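Local structure of glycosyl hyrolase, family 3 (Deinococcus radiodurans, 3TEV) at residues L22-P27 with A37-H42. The protein is probably a glycoside hydrolase of family 3, acting on O-glycosidic bonds through a TIM-barrel domain. Residues are numbered along the deposited sequence; the frame is centred on the assembly and turned at random.
Sequences LMIDLP and AYLREH
Ile24 reaches from strand 22-24 to helix 33-42 and meets Tyr38 and Leu39 with one methyl group, its CD1. Before it in the strand, Leu22 also directs its CB to the helix side, but its CD1 stays 6.5 Å from Tyr38 OH and makes no contact. Met23, a selenomethionine, turns to the other side of the strand. The CA atoms of Ile24 and Leu39, the nearest across the two segments, are 9.5 Å apart; the longer CG1-CD1 arm of isoleucine covers this distance, while its beta-branch keeps bulk close to the strand. CG1 is flanked by both backbone neighbours, N and C (chi1 65°), which carries CD1 outward to the helix. CD1 comes to the edge of the tyrosine ring, near its plane, 3.8 Å from Tyr38 CE2. The same methyl lies 3.8 Å from Leu39 CD2, a methyl that the leucine brings nearer although its CB does not aim at the strand. This is the strand-to-helix step of a beta-alpha-beta unit, 22-24, 33-42 and 46-49, in the TIM-barrel domain of family 3: the helix covers the outside of the parallel strands. Helix 296-309 flanks it, with Gln299 touching both Ile24 and Tyr38; tyrosine suits its place by giving CD1 an apolar edge and Arg296 a pi system for a cation-pi contact. Next in sequence, Asp25 turns away from the helix, its two carboxylate oxygens accepting a salt bridge from Lys52 and a hydrogen bond from Gly294 N. Leu26 swings its end back, a near approach with CD2 4.6 Å from both Leu39 CD1 and CD2, and the branched ends of these two leucines suit a buried interface where both touch Leu67.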
loop_
_atom_site.group_PDB
_atom_site.type_symbol
_atom_site.label_atom_id
_atom_site.label_comp_id
_atom_site.label_asym_id
_atom_site.label_seq_id
_atom_site.Cartn_x
_atom_site.Cartn_y
_atom_site.Cartn_z
ATOM N N LEU A 22 -11.748 2.647 -0.115
ATOM C CA LEU A 22 -10.810 3.713 -0.463
ATOM C C LEU A 22 -9.931 4.129 0.699
ATOM O O LEU A 22 -10.357 4.109 1.863
ATOM C CB LEU A 22 -11.533 4.960 -0.975
ATOM C CG LEU A 22 -12.558 4.910 -2.099
ATOM C CD1 LEU A 22 -12.940 6.364 -2.462
ATOM C CD2 LEU A 22 -12.017 4.176 -3.327
HETATM N N MSE A 23 -8.722 4.549 0.371
HETATM C CA MSE A 23 -7.819 5.154 1.328
HETATM C C MSE A 23 -7.559 6.557 0.783
HETATM O O MSE A 23 -7.096 6.728 -0.365
HETATM C CB MSE A 23 -6.507 4.364 1.428
HETATM C CG MSE A 23 -5.459 4.997 2.352
HETATM SE SE MSE A 23 -3.879 3.856 2.587
HETATM C CE MSE A 23 -4.302 2.992 4.270
ATOM N N ILE A 24 -7.858 7.558 1.596
ATOM C CA ILE A 24 -7.750 8.937 1.153
ATOM C C ILE A 24 -6.733 9.707 1.976
ATOM O O ILE A 24 -6.333 9.259 3.053
ATOM C CB ILE A 24 -9.098 9.657 1.261
ATOM C CG1 ILE A 24 -9.512 9.763 2.725
ATOM C CG2 ILE A 24 -10.162 8.953 0.422
ATOM C CD1 ILE A 24 -10.690 10.747 2.952
ATOM N N ASP A 25 -6.339 10.872 1.477
ATOM C CA ASP A 25 -5.490 11.775 2.243
ATOM C C ASP A 25 -6.308 12.911 2.836
ATOM O O ASP A 25 -7.441 13.168 2.408
ATOM C CB ASP A 25 -4.290 12.290 1.409
ATOM C CG ASP A 25 -4.701 13.031 0.123
ATOM O OD1 ASP A 25 -5.760 12.742 -0.484
ATOM O OD2 ASP A 25 -3.929 13.916 -0.302
ATOM N N LEU A 26 -5.713 13.577 3.823
ATOM C CA LEU A 26 -6.345 14.658 4.570
ATOM C C LEU A 26 -5.566 15.953 4.355
ATOM O O LEU A 26 -4.372 15.918 4.077
ATOM C CB LEU A 26 -6.358 14.303 6.056
ATOM C CG LEU A 26 -6.969 12.937 6.370
ATOM C CD1 LEU A 26 -6.650 12.513 7.794
ATOM C CD2 LEU A 26 -8.481 12.933 6.085
ATOM N N PRO A 27 -6.247 17.107 4.479
ATOM C CA PRO A 27 -5.603 18.386 4.137
ATOM C C PRO A 27 -4.486 18.863 5.084
ATOM O O PRO A 27 -3.496 19.430 4.616
ATOM C CB PRO A 27 -6.766 19.388 4.124
ATOM C CG PRO A 27 -7.900 18.721 4.841
ATOM C CD PRO A 27 -7.699 17.242 4.730
ATOM N N ALA A 37 -17.108 15.399 9.020
ATOM C CA ALA A 37 -18.442 15.176 8.461
ATOM C C ALA A 37 -18.323 14.317 7.192
ATOM O O ALA A 37 -19.088 13.395 6.973
ATOM C CB ALA A 37 -19.143 16.529 8.145
ATOM N N TYR A 38 -17.313 14.612 6.389
ATOM C CA TYR A 38 -17.071 13.900 5.144
ATOM C C TYR A 38 -16.655 12.420 5.346
ATOM O O TYR A 38 -17.207 11.535 4.696
ATOM C CB TYR A 38 -16.017 14.690 4.379
ATOM C CG TYR A 38 -15.480 14.048 3.143
ATOM C CD1 TYR A 38 -16.166 14.154 1.929
ATOM C CD2 TYR A 38 -14.253 13.378 3.165
ATOM C CE1 TYR A 38 -15.673 13.585 0.781
ATOM C CE2 TYR A 38 -13.738 12.801 2.006
ATOM C CZ TYR A 38 -14.460 12.923 0.822
ATOM O OH TYR A 38 -13.964 12.379 -0.325
ATOM N N LEU A 39 -15.698 12.153 6.240
ATOM C CA LEU A 39 -15.359 10.769 6.575
ATOM C C LEU A 39 -16.584 9.966 7.034
ATOM O O LEU A 39 -16.805 8.827 6.614
ATOM C CB LEU A 39 -14.295 10.721 7.672
ATOM C CG LEU A 39 -12.902 11.242 7.299
ATOM C CD1 LEU A 39 -12.065 11.559 8.549
ATOM C CD2 LEU A 39 -12.178 10.268 6.363
ATOM N N ARG A 40 -17.384 10.582 7.896
ATOM C CA ARG A 40 -18.526 9.925 8.475
ATOM C C ARG A 40 -19.588 9.697 7.390
ATOM O O ARG A 40 -20.107 8.593 7.240
ATOM C CB ARG A 40 -19.051 10.794 9.610
ATOM C CG ARG A 40 -19.670 10.040 10.724
ATOM C CD ARG A 40 -20.185 10.999 11.822
ATOM N NE ARG A 40 -19.211 11.309 12.876
ATOM C CZ ARG A 40 -18.851 10.446 13.830
ATOM N NH1 ARG A 40 -19.338 9.203 13.837
ATOM N NH2 ARG A 40 -17.984 10.812 14.764
ATOM N N GLU A 41 -19.865 10.730 6.610
ATOM C CA GLU A 41 -20.835 10.665 5.508
ATOM C C GLU A 41 -20.625 9.480 4.547
ATOM O O GLU A 41 -21.582 8.829 4.172
ATOM C CB GLU A 41 -20.800 11.979 4.721
ATOM C CG GLU A 41 -21.760 12.064 3.563
ATOM C CD GLU A 41 -21.934 13.493 3.042
ATOM O OE1 GLU A 41 -20.939 14.271 3.021
ATOM O OE2 GLU A 41 -23.077 13.828 2.654
ATOM N N HIS A 42 -19.375 9.200 4.180
ATOM C CA HIS A 42 -19.080 8.163 3.200
ATOM C C HIS A 42 -18.584 6.868 3.826
ATOM O O HIS A 42 -18.321 5.907 3.108
ATOM C CB HIS A 42 -18.063 8.689 2.153
ATOM C CG HIS A 42 -18.554 9.887 1.409
ATOM N ND1 HIS A 42 -19.611 9.825 0.523
ATOM C CD2 HIS A 42 -18.186 11.188 1.463
ATOM C CE1 HIS A 42 -19.855 11.033 0.042
ATOM N NE2 HIS A 42 -19.006 11.878 0.595
#